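PDB 4E1C: VgrG protein from Vibrio cholerae, which probably uses its actin cross-linking domain to join actin monomers covalently in a reaction that depends on ATP and magnesium. Local coordinates for residues Ser23-Glu28 / Ala175-Ala180; Phe245-Asn250 / Pro261-Leu266; Pro279-Ser284 / Leu346-Glu351. All blocks are in the same frame, centred on the assembly; numbering follows the deposited sequence. Where two conformers were deposited one is given.

How the contacts relate
Contacts 1 and 3 lie side by side in the nucleotide-binding part of the fold, their centres 10 Å apart. Strand 345-352 of contact 3 pairs antiparallel with strand 167-180 of contact 1, and the main-chain approach of Val177 N to Phe350 O (2.8 Å) marks the join. Both touch the same ADP, and each supplies one glutamate to a different magnesium ion. Contact 2 stands apart, its centre 28 Å from contact 1 and 21 Å from contact 3, in the loop region between helices 221-245 and 269-275. Along the chain the three follow in series, so the ADP pocket combines strands 24-32 and 167-180 with elements that follow the loop of contact 2.

Contact 1 (Ser23-Glu28 / Ala175-Ala180); sequences SSIGIE and ATVGVA. With MG (magnesium ion), chain E; ADP (adenosine-5'-diphosphate), chain B.
Ser24 with Gly178 and Gly26 with Thr176 form the two antiparallel hydrogen-bonded pairs of this contact, the strand segments running at 163° to each other. Ser24 N donates to Gly178 O and Gly178 N to Ser24 O, each over 2.8 Å; Gly26 and Thr176 exchange the same reciprocal bonds. CA-H...O contacts add to the main-chain pairing, with Ile25 CA 3.2 Å from Thr176 O.

Apolar contacts belong to the face bearing Ile25, Ile27, Ala175 and Val177. With CG1 of Ile25 directed opposite the backbone N (chi1 -171°), CD1 reaches CG2 of Val177 at 3.9 Å, the two branched chains meeting at a slant.

Ligand contacts occupy the other face. A chi1 of 50° turns OG of Ser24 to adenine, where it donates to ADP N1 over 2.8 Å. Gly26, lacking a side chain, lets the ribose come close, its CA being 3.2 Å from ADP O2'. One water joins Glu28 OE1 (2.6 Å), Thr176 OG1 and ADP O3', while Glu28 OE2 binds a magnesium ion at 2.4 Å. The pair thus forms an adenosine-binding surface with a metal ligand at one end.

Strand 24-32 also pairs with strand 85-97, and strand 167-180 with strand 345-352; helix 190-196 meets Val179 through Leu192 and Leu195.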
loop_
_atom_site.group_PDB
_atom_site.type_symbol
_atom_site.label_atom_id
_atom_site.label_comp_id
_atom_site.label_asym_id
_atom_site.label_seq_id
_atom_site.Cartn_x
_atom_site.Cartn_y
_atom_site.Cartn_z
ATOM N N SER A 23 -4.774 15.349 -4.862
ATOM C CA SER A 23 -3.897 14.200 -4.634
ATOM C C SER A 23 -3.637 13.948 -3.139
ATOM O O SER A 23 -3.543 14.894 -2.349
ATOM C CB SER A 23 -2.592 14.343 -5.404
ATOM O OG SER A 23 -1.897 15.519 -5.020
ATOM N N SER A 24 -3.552 12.667 -2.758
ATOM C CA SER A 24 -3.340 12.273 -1.370
ATOM C C SER A 24 -2.111 11.405 -1.182
ATOM O O SER A 24 -1.614 10.817 -2.134
ATOM C CB SER A 24 -4.584 11.600 -0.822
ATOM O OG SER A 24 -5.010 10.590 -1.714
ATOM N N ILE A 25 -1.623 11.335 0.055
ATOM C CA ILE A 25 -0.444 10.557 0.413
ATOM C C ILE A 25 -0.609 9.886 1.781
ATOM O O ILE A 25 -1.161 10.476 2.701
ATOM C CB ILE A 25 0.869 11.396 0.292
ATOM C CG1 ILE A 25 2.142 10.518 0.458
ATOM C CG2 ILE A 25 0.864 12.635 1.221
ATOM C CD1 ILE A 25 3.382 10.973 -0.303
ATOM N N GLY A 26 -0.173 8.637 1.849
ATOM C CA GLY A 26 -0.136 7.827 3.054
ATOM C C GLY A 26 1.255 7.258 3.158
ATOM O O GLY A 26 1.947 7.133 2.143
ATOM N N ILE A 27 1.699 6.965 4.377
ATOM C CA ILE A 27 3.033 6.394 4.599
ATOM C C ILE A 27 2.938 5.126 5.453
ATOM O O ILE A 27 1.957 4.947 6.172
ATOM C CB ILE A 27 4.074 7.418 5.145
ATOM C CG1 ILE A 27 3.704 7.962 6.552
ATOM C CG2 ILE A 27 4.371 8.535 4.124
ATOM C CD1 ILE A 27 4.850 8.680 7.330
ATOM N N GLU A 28 3.934 4.237 5.333
ATOM C CA GLU A 28 4.080 2.997 6.100
ATOM C C GLU A 28 5.491 2.996 6.613
ATOM O O GLU A 28 6.411 3.303 5.852
ATOM C CB GLU A 28 3.844 1.758 5.231
ATOM C CG GLU A 28 2.396 1.534 4.849
ATOM C CD GLU A 28 2.225 0.555 3.701
ATOM O OE1 GLU A 28 2.583 0.894 2.547
ATOM O OE2 GLU A 28 1.741 -0.566 3.966
ATOM N N ALA A 175 5.592 4.802 0.697
ATOM C CA ALA A 175 4.657 5.901 0.550
ATOM C C ALA A 175 3.620 5.444 -0.474
ATOM O O ALA A 175 3.972 4.715 -1.397
ATOM C CB ALA A 175 5.378 7.146 0.061
ATOM N N THR A 176 2.337 5.831 -0.277
ATOM C CA THR A 176 1.228 5.508 -1.176
ATOM C C THR A 176 0.616 6.819 -1.635
ATOM O O THR A 176 0.246 7.635 -0.807
ATOM C CB THR A 176 0.216 4.535 -0.527
ATOM O OG1 THR A 176 0.856 3.280 -0.296
ATOM C CG2 THR A 176 -1.005 4.282 -1.419
ATOM N N VAL A 177 0.496 7.012 -2.952
ATOM C CA VAL A 177 -0.018 8.240 -3.519
ATOM C C VAL A 177 -1.334 7.927 -4.189
ATOM O O VAL A 177 -1.429 6.938 -4.904
ATOM C CB VAL A 177 1.029 8.932 -4.467
ATOM C CG1 VAL A 177 0.416 10.102 -5.254
ATOM C CG2 VAL A 177 2.264 9.399 -3.684
ATOM N N GLY A 178 -2.320 8.784 -3.965
ATOM C CA GLY A 178 -3.643 8.663 -4.562
ATOM C C GLY A 178 -3.910 9.854 -5.454
ATOM O O GLY A 178 -3.702 10.980 -5.025
ATOM N N VAL A 179 -4.303 9.611 -6.718
ATOM C CA VAL A 179 -4.605 10.672 -7.692
ATOM C C VAL A 179 -5.936 10.350 -8.374
ATOM O O VAL A 179 -6.318 9.181 -8.443
ATOM C CB VAL A 179 -3.475 10.863 -8.774
ATOM C CG1 VAL A 179 -2.180 11.389 -8.164
ATOM C CG2 VAL A 179 -3.230 9.587 -9.579
ATOM N N ALA A 180 -6.593 11.379 -8.941
ATOM C CA ALA A 180 -7.804 11.212 -9.747
ATOM C C ALA A 180 -7.429 10.340 -10.933
ATOM O O ALA A 180 -6.425 10.612 -11.601
ATOM C CB ALA A 180 -8.308 12.568 -10.239
HETATM MG MG MG E . 0.394 -1.721 5.651
HETATM P PB ADP B . -1.976 -3.040 3.992
HETATM O O1B ADP B . -2.673 -3.442 2.755
HETATM O O2B ADP B . -2.660 -3.706 5.218
HETATM O O3B ADP B . -0.503 -3.467 3.938
HETATM P PA ADP B . -3.296 -0.429 3.954
HETATM O O1A ADP B . -4.265 -0.989 2.973
HETATM O O2A ADP B . -3.978 -0.237 5.315
HETATM O O3A ADP B . -2.069 -1.447 4.138
HETATM O "O5'" ADP B . -2.767 0.963 3.416
HETATM C "C5'" ADP B . -1.430 1.159 2.943
HETATM C "C4'" ADP B . -1.197 2.631 2.712
HETATM O "O4'" ADP B . -2.278 3.212 1.946
HETATM C "C3'" ADP B . -1.010 3.519 3.950
HETATM O "O3'" ADP B . 0.203 4.246 3.801
HETATM C "C2'" ADP B . -2.219 4.452 3.894
HETATM O "O2'" ADP B . -2.061 5.744 4.454
HETATM C "C1'" ADP B . -2.399 4.543 2.389
HETATM N N9 ADP B . -3.669 5.103 1.948
HETATM C C8 ADP B . -4.934 4.675 2.258
HETATM N N7 ADP B . -5.876 5.391 1.702
HETATM C C5 ADP B . -5.194 6.348 0.976
HETATM C C6 ADP B . -5.622 7.390 0.133
HETATM N N6 ADP B . -6.915 7.664 -0.105
HETATM N N1 ADP B . -4.678 8.158 -0.455
HETATM C C2 ADP B . -3.389 7.899 -0.212
HETATM N N3 ADP B . -2.866 6.949 0.565
HETATM C C4 ADP B . -3.827 6.196 1.129
HETATM O O HOH W 1 2.243 3.421 1.973
#

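Contact 2 (Phe245-Asn250 / Pro261-Leu266); sequences FGIYIN and PNANGL
Phe245 and Asn262 join the chain where it leaves helix 221-245 to a later part of the irregular loop that leads to helix 269-275. The one direct hydrogen bond across the contact runs from Asn262 N to Phe245 O over 2.8 Å, its donor above the carbonyl plane. Asn262 also lays its amide beside the aromatic ring. Its CG lies opposite the backbone N (chi1 -179°), which carries ND2 to within 3.7 Å of CD1 of Phe245, obliquely, with the two planes 16° apart. At the root of the same aromatic side chain, CB of Phe245 meets CB of Ala263 at 3.8 Å.

A second apolar group gathers around Leu266. CD1 of Ile249 touches CD2 of Leu266 at 3.7 Å, the side chains crossing at about a right angle, while CG2 of Ile247 packs on CA of Gly265 at 3.9 Å. At the exposed margin, CE1 of Tyr248 rests against CG of Pro261.

What positions these groups is partly the backbone. Gly246 is the first residue to leave helical angles, with a positive phi of 64°, and so redirects the chain. A water donates to both Gly246 O and Ala263 O, bridging them at 2.7 Å each.

Farther out, Tyr321 of helix 312-323 packs on Ile249 and Leu266. Val271 of helix 269-275 touches Ile247 and Ala263, and from that helix NZ of Lys270 hydrogen-bonds to Asn262 O.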
loop_
_atom_site.group_PDB
_atom_site.type_symbol
_atom_site.label_atom_id
_atom_site.label_comp_id
_atom_site.label_asym_id
_atom_site.label_seq_id
_atom_site.Cartn_x
_atom_site.Cartn_y
_atom_site.Cartn_z
ATOM N N PHE A 245 8.386 -14.592 -13.490
ATOM C CA PHE A 245 8.336 -15.257 -12.202
ATOM C C PHE A 245 7.565 -16.601 -12.158
ATOM O O PHE A 245 7.535 -17.247 -11.115
ATOM C CB PHE A 245 7.834 -14.267 -11.142
ATOM C CG PHE A 245 8.789 -13.143 -10.834
ATOM C CD1 PHE A 245 9.900 -13.355 -10.023
ATOM C CD2 PHE A 245 8.542 -11.855 -11.292
ATOM C CE1 PHE A 245 10.765 -12.302 -9.707
ATOM C CE2 PHE A 245 9.401 -10.798 -10.962
ATOM C CZ PHE A 245 10.508 -11.028 -10.170
ATOM N N GLY A 246 6.967 -17.010 -13.283
ATOM C CA GLY A 246 6.209 -18.259 -13.343
ATOM C C GLY A 246 5.001 -18.226 -12.430
ATOM O O GLY A 246 4.854 -19.062 -11.526
ATOM N N ILE A 247 4.149 -17.221 -12.633
ATOM C CA ILE A 247 2.960 -17.014 -11.794
ATOM C C ILE A 247 1.717 -17.634 -12.444
ATOM O O ILE A 247 1.472 -17.413 -13.625
ATOM C CB ILE A 247 2.768 -15.503 -11.467
ATOM C CG1 ILE A 247 4.058 -14.884 -10.815
ATOM C CG2 ILE A 247 1.528 -15.265 -10.566
ATOM C CD1 ILE A 247 4.105 -13.329 -10.873
ATOM N N TYR A 248 0.928 -18.387 -11.657
ATOM C CA TYR A 248 -0.347 -18.975 -12.092
ATOM C C TYR A 248 -1.400 -17.847 -12.116
ATOM O O TYR A 248 -1.767 -17.328 -11.068
ATOM C CB TYR A 248 -0.768 -20.142 -11.152
ATOM C CG TYR A 248 0.005 -21.414 -11.432
ATOM C CD1 TYR A 248 1.281 -21.620 -10.891
ATOM C CD2 TYR A 248 -0.517 -22.400 -12.266
ATOM C CE1 TYR A 248 2.028 -22.761 -11.206
ATOM C CE2 TYR A 248 0.214 -23.552 -12.575
ATOM C CZ TYR A 248 1.488 -23.724 -12.048
ATOM O OH TYR A 248 2.190 -24.867 -12.353
ATOM N N ILE A 249 -1.844 -17.446 -13.315
ATOM C CA ILE A 249 -2.832 -16.367 -13.462
ATOM C C ILE A 249 -4.073 -17.000 -14.026
ATOM O O ILE A 249 -4.025 -17.549 -15.132
ATOM C CB ILE A 249 -2.368 -15.172 -14.381
ATOM C CG1 ILE A 249 -0.965 -14.658 -14.030
ATOM C CG2 ILE A 249 -3.428 -14.018 -14.383
ATOM C CD1 ILE A 249 -0.858 -13.776 -12.813
ATOM N N ASN A 250 -5.185 -16.923 -13.267
ATOM C CA ASN A 250 -6.457 -17.543 -13.639
ATOM C C ASN A 250 -6.199 -19.006 -13.986
ATOM O O ASN A 250 -5.720 -19.738 -13.137
ATOM C CB ASN A 250 -7.112 -16.778 -14.809
ATOM C CG ASN A 250 -8.336 -15.987 -14.468
ATOM O OD1 ASN A 250 -8.635 -15.686 -13.307
ATOM N ND2 ASN A 250 -9.038 -15.581 -15.497
ATOM N N PRO A 261 7.930 -22.135 -11.931
ATOM C CA PRO A 261 7.428 -21.192 -10.907
ATOM C C PRO A 261 8.561 -20.736 -9.979
ATOM O O PRO A 261 9.304 -21.557 -9.435
ATOM C CB PRO A 261 6.353 -22.010 -10.183
ATOM C CG PRO A 261 5.905 -22.998 -11.196
ATOM C CD PRO A 261 7.160 -23.393 -11.904
ATOM N N ASN A 262 8.748 -19.427 -9.898
ATOM C CA ASN A 262 9.851 -18.774 -9.194
ATOM C C ASN A 262 9.364 -17.732 -8.163
ATOM O O ASN A 262 10.168 -16.997 -7.588
ATOM C CB ASN A 262 10.732 -18.130 -10.287
ATOM C CG ASN A 262 11.962 -17.395 -9.853
ATOM O OD1 ASN A 262 12.727 -17.864 -9.006
ATOM N ND2 ASN A 262 12.177 -16.223 -10.448
ATOM N N ALA A 263 8.043 -17.682 -7.920
ATOM C CA ALA A 263 7.423 -16.777 -6.944
ATOM C C ALA A 263 6.148 -17.428 -6.429
ATOM O O ALA A 263 5.618 -18.337 -7.082
ATOM C CB ALA A 263 7.112 -15.428 -7.586
ATOM N N ASN A 264 5.652 -16.980 -5.263
ATOM C CA ASN A 264 4.458 -17.556 -4.668
ATOM C C ASN A 264 3.150 -17.014 -5.251
ATOM O O ASN A 264 2.086 -17.515 -4.920
ATOM C CB ASN A 264 4.493 -17.461 -3.124
ATOM C CG ASN A 264 5.600 -18.266 -2.463
ATOM O OD1 ASN A 264 6.205 -17.837 -1.467
ATOM N ND2 ASN A 264 5.900 -19.446 -2.993
ATOM N N GLY A 265 3.218 -15.999 -6.088
ATOM C CA GLY A 265 2.036 -15.399 -6.696
ATOM C C GLY A 265 2.248 -13.929 -6.936
ATOM O O GLY A 265 3.373 -13.447 -6.805
ATOM N N LEU A 266 1.158 -13.221 -7.280
ATOM C CA LEU A 266 1.163 -11.762 -7.538
ATOM C C LEU A 266 1.530 -10.927 -6.311
ATOM O O LEU A 266 2.199 -9.892 -6.444
ATOM C CB LEU A 266 -0.189 -11.311 -8.106
ATOM C CG LEU A 266 -0.508 -11.758 -9.549
ATOM C CD1 LEU A 266 -1.952 -11.450 -9.909
ATOM C CD2 LEU A 266 0.457 -11.145 -10.574
HETATM O O HOH W 2 4.140 -19.524 -8.992
#

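Contact 3 (Pro279-Ser284 / Leu346-Glu351); sequences PRTKPS and LAILFE. With MG (magnesium ion), chain D; ADP (adenosine-5'-diphosphate), chain B.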
loop_
_atom_site.group_PDB
_atom_site.type_symbol
_atom_site.label_atom_id
_atom_site.label_comp_id
_atom_site.label_asym_id
_atom_site.label_seq_id
_atom_site.Cartn_x
_atom_site.Cartn_y
_atom_site.Cartn_z
ATOM N N PRO A 279 0.513 -0.473 -8.454
ATOM C CA PRO A 279 -0.913 -0.098 -8.467
ATOM C C PRO A 279 -1.610 -0.798 -7.298
ATOM O O PRO A 279 -1.377 -1.990 -7.060
ATOM C CB PRO A 279 -1.408 -0.609 -9.832
ATOM C CG PRO A 279 -0.155 -0.714 -10.677
ATOM C CD PRO A 279 0.867 -1.220 -9.685
ATOM N N ARG A 280 -2.359 -0.013 -6.496
ATOM C CA ARG A 280 -3.040 -0.480 -5.300
ATOM C C ARG A 280 -4.549 -0.533 -5.461
ATOM O O ARG A 280 -5.224 -0.988 -4.548
ATOM C CB ARG A 280 -2.646 0.400 -4.096
ATOM C CG ARG A 280 -1.184 0.211 -3.644
ATOM C CD ARG A 280 -0.922 -1.144 -2.984
ATOM N NE ARG A 280 -1.693 -1.289 -1.738
ATOM C CZ ARG A 280 -2.694 -2.146 -1.573
ATOM N NH1 ARG A 280 -3.022 -2.989 -2.543
ATOM N NH2 ARG A 280 -3.354 -2.190 -0.423
ATOM N N THR A 281 -5.076 -0.069 -6.625
ATOM C CA THR A 281 -6.499 -0.038 -6.955
ATOM C C THR A 281 -6.807 -1.081 -8.034
ATOM O O THR A 281 -6.009 -1.276 -8.954
ATOM C CB THR A 281 -6.941 1.400 -7.338
ATOM O OG1 THR A 281 -6.589 2.321 -6.300
ATOM C CG2 THR A 281 -8.429 1.518 -7.619
ATOM N N LYS A 282 -7.971 -1.746 -7.905
ATOM C CA LYS A 282 -8.481 -2.751 -8.839
ATOM C C LYS A 282 -8.564 -2.150 -10.244
ATOM O O LYS A 282 -9.285 -1.175 -10.423
ATOM C CB LYS A 282 -9.865 -3.225 -8.370
ATOM C CG LYS A 282 -10.540 -4.265 -9.273
ATOM C CD LYS A 282 -11.958 -4.608 -8.763
ATOM C CE LYS A 282 -11.944 -5.288 -7.398
ATOM N NZ LYS A 282 -13.286 -5.734 -6.987
ATOM N N PRO A 283 -7.829 -2.681 -11.242
ATOM C CA PRO A 283 -7.873 -2.073 -12.590
ATOM C C PRO A 283 -9.255 -1.855 -13.200
ATOM O O PRO A 283 -9.487 -0.811 -13.807
ATOM C CB PRO A 283 -6.983 -3.006 -13.429
ATOM C CG PRO A 283 -5.992 -3.538 -12.427
ATOM C CD PRO A 283 -6.855 -3.794 -11.198
ATOM N N SER A 284 -10.193 -2.798 -13.001
ATOM C CA SER A 284 -11.539 -2.704 -13.590
ATOM C C SER A 284 -12.366 -1.485 -13.136
ATOM O O SER A 284 -13.336 -1.139 -13.804
ATOM C CB SER A 284 -12.309 -4.009 -13.406
ATOM O OG SER A 284 -12.631 -4.247 -12.046
ATOM N N LEU A 346 -13.302 8.839 -9.082
ATOM C CA LEU A 346 -12.426 7.731 -8.724
ATOM C C LEU A 346 -10.984 8.155 -8.504
ATOM O O LEU A 346 -10.393 8.850 -9.341
ATOM C CB LEU A 346 -12.509 6.592 -9.778
ATOM C CG LEU A 346 -11.480 5.439 -9.623
ATOM C CD1 LEU A 346 -11.808 4.525 -8.414
ATOM C CD2 LEU A 346 -11.383 4.634 -10.882
ATOM N N ALA A 347 -10.432 7.751 -7.346
ATOM C CA ALA A 347 -9.015 7.943 -7.065
ATOM C C ALA A 347 -8.381 6.561 -7.248
ATOM O O ALA A 347 -8.999 5.546 -6.920
ATOM C CB ALA A 347 -8.780 8.438 -5.638
ATOM N N ILE A 348 -7.168 6.533 -7.808
ATOM C CA ILE A 348 -6.383 5.321 -8.019
ATOM C C ILE A 348 -5.099 5.517 -7.260
ATOM O O ILE A 348 -4.565 6.627 -7.245
ATOM C CB ILE A 348 -6.197 4.935 -9.528
ATOM C CG1 ILE A 348 -5.654 6.120 -10.384
ATOM C CG2 ILE A 348 -7.518 4.352 -10.085
ATOM C CD1 ILE A 348 -5.191 5.741 -11.852
ATOM N N LEU A 349 -4.655 4.472 -6.546
ATOM C CA LEU A 349 -3.507 4.535 -5.648
ATOM C C LEU A 349 -2.312 3.725 -6.087
ATOM O O LEU A 349 -2.436 2.704 -6.769
ATOM C CB LEU A 349 -3.969 4.106 -4.239
ATOM C CG LEU A 349 -4.550 5.215 -3.347
ATOM C CD1 LEU A 349 -5.911 5.707 -3.840
ATOM C CD2 LEU A 349 -4.735 4.704 -1.972
ATOM N N PHE A 350 -1.142 4.176 -5.658
ATOM C CA PHE A 350 0.122 3.570 -6.026
ATOM C C PHE A 350 1.069 3.578 -4.853
ATOM O O PHE A 350 1.257 4.620 -4.215
ATOM C CB PHE A 350 0.746 4.339 -7.217
ATOM C CG PHE A 350 -0.176 4.390 -8.408
ATOM C CD1 PHE A 350 -0.160 3.376 -9.365
ATOM C CD2 PHE A 350 -1.099 5.423 -8.550
ATOM C CE1 PHE A 350 -1.057 3.396 -10.438
ATOM C CE2 PHE A 350 -2.019 5.426 -9.603
ATOM C CZ PHE A 350 -1.985 4.419 -10.547
ATOM N N GLU A 351 1.704 2.416 -4.596
ATOM C CA GLU A 351 2.665 2.247 -3.525
ATOM C C GLU A 351 4.074 2.326 -4.084
ATOM O O GLU A 351 4.418 1.600 -5.024
ATOM C CB GLU A 351 2.427 0.887 -2.843
ATOM C CG GLU A 351 3.377 0.541 -1.716
ATOM C CD GLU A 351 3.189 -0.862 -1.171
ATOM O OE1 GLU A 351 2.032 -1.338 -1.115
ATOM O OE2 GLU A 351 4.202 -1.483 -0.783
HETATM MG MG MG D . 3.846 -1.784 1.771
HETATM P PB ADP B . -1.976 -3.040 3.992
HETATM O O1B ADP B . -2.673 -3.442 2.755
HETATM O O2B ADP B . -2.660 -3.706 5.218
HETATM O O3B ADP B . -0.503 -3.467 3.938
HETATM P PA ADP B . -3.296 -0.429 3.954
HETATM O O1A ADP B . -4.265 -0.989 2.973
HETATM O O2A ADP B . -3.978 -0.237 5.315
HETATM O O3A ADP B . -2.069 -1.447 4.138
HETATM O "O5'" ADP B . -2.767 0.963 3.416
HETATM C "C5'" ADP B . -1.430 1.159 2.943
HETATM C "C4'" ADP B . -1.197 2.631 2.712
HETATM O "O4'" ADP B . -2.278 3.212 1.946
HETATM C "C3'" ADP B . -1.010 3.519 3.950
HETATM O "O3'" ADP B . 0.203 4.246 3.801
HETATM C "C2'" ADP B . -2.219 4.452 3.894
HETATM O "O2'" ADP B . -2.061 5.744 4.454
HETATM C "C1'" ADP B . -2.399 4.543 2.389
HETATM N N9 ADP B . -3.669 5.103 1.948
HETATM C C8 ADP B . -4.934 4.675 2.258
HETATM N N7 ADP B . -5.876 5.391 1.702
HETATM C C5 ADP B . -5.194 6.348 0.976
HETATM C C6 ADP B . -5.622 7.390 0.133
HETATM N N6 ADP B . -6.915 7.664 -0.105
HETATM N N1 ADP B . -4.678 8.158 -0.455
HETATM C C2 ADP B . -3.389 7.899 -0.212
HETATM N N3 ADP B . -2.866 6.949 0.565
HETATM C C4 ADP B . -3.827 6.196 1.129
HETATM O O HOH W 3 -0.239 0.853 -0.210
HETATM O O HOH W 4 -3.960 1.780 -8.898
#
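Arg280 and Thr281 bond to Leu349 through both of its main-chain polar atoms. Arg280 N donates to Leu349 O over 2.7 Å, at 165° about the hydrogen. In the other direction, Leu349 N donates to the hydroxyl OG1 of Thr281 at 2.9 Å. A chi1 of -54° sets that oxygen opposite the carbonyl carbon and toward the strand, while CG2 packs on CG2 of Ile348. The hydroxyl has a second hydrogen-bond partner in Ile333 O, so this buried oxygen is used twice. Water completes the backbone network: one molecule accepts from Thr281 N (3.1 Å) and donates to Leu349 O (2.8 Å), giving that carbonyl two donors.

The charged ends meet differently. Arg280 NE and Glu351 OE1 form a long salt bridge of 3.8 Å. The carboxylate and guanidinium planes are 90° apart; OE1 sits off the guanidinium plane, where none of its hydrogens is directed, and only charge attraction remains. A water in that plane accepts from NE and donates to Glu351 OE1, linking them indirectly. NH1 hydrogen-bonds to His331 O. NH2 is 3.5 Å from ADP O1B, met obliquely, with ADP O1A at the edge of the group. Glu351 OE2 binds a magnesium ion at 2.6 Å, which Gln174 OE1 also binds, and accepts from Arg353 NH1.

Leu349 CD2 lies against adenine, 3.4 Å from ADP C5. Leu349 thus lines the base side of the nucleotide site and Arg280 the phosphate side. Separately, Pro279 packs beside the Phe350 ring.

Pro279, at the end of strand 277-279, forms an antiparallel non-hydrogen-bonded pair with Phe350. Strand 345-352 also pairs antiparallel with strand 337-338, and helix 221-245 packs on Pro279 through Ile234 and on Ile348 through Tyr230.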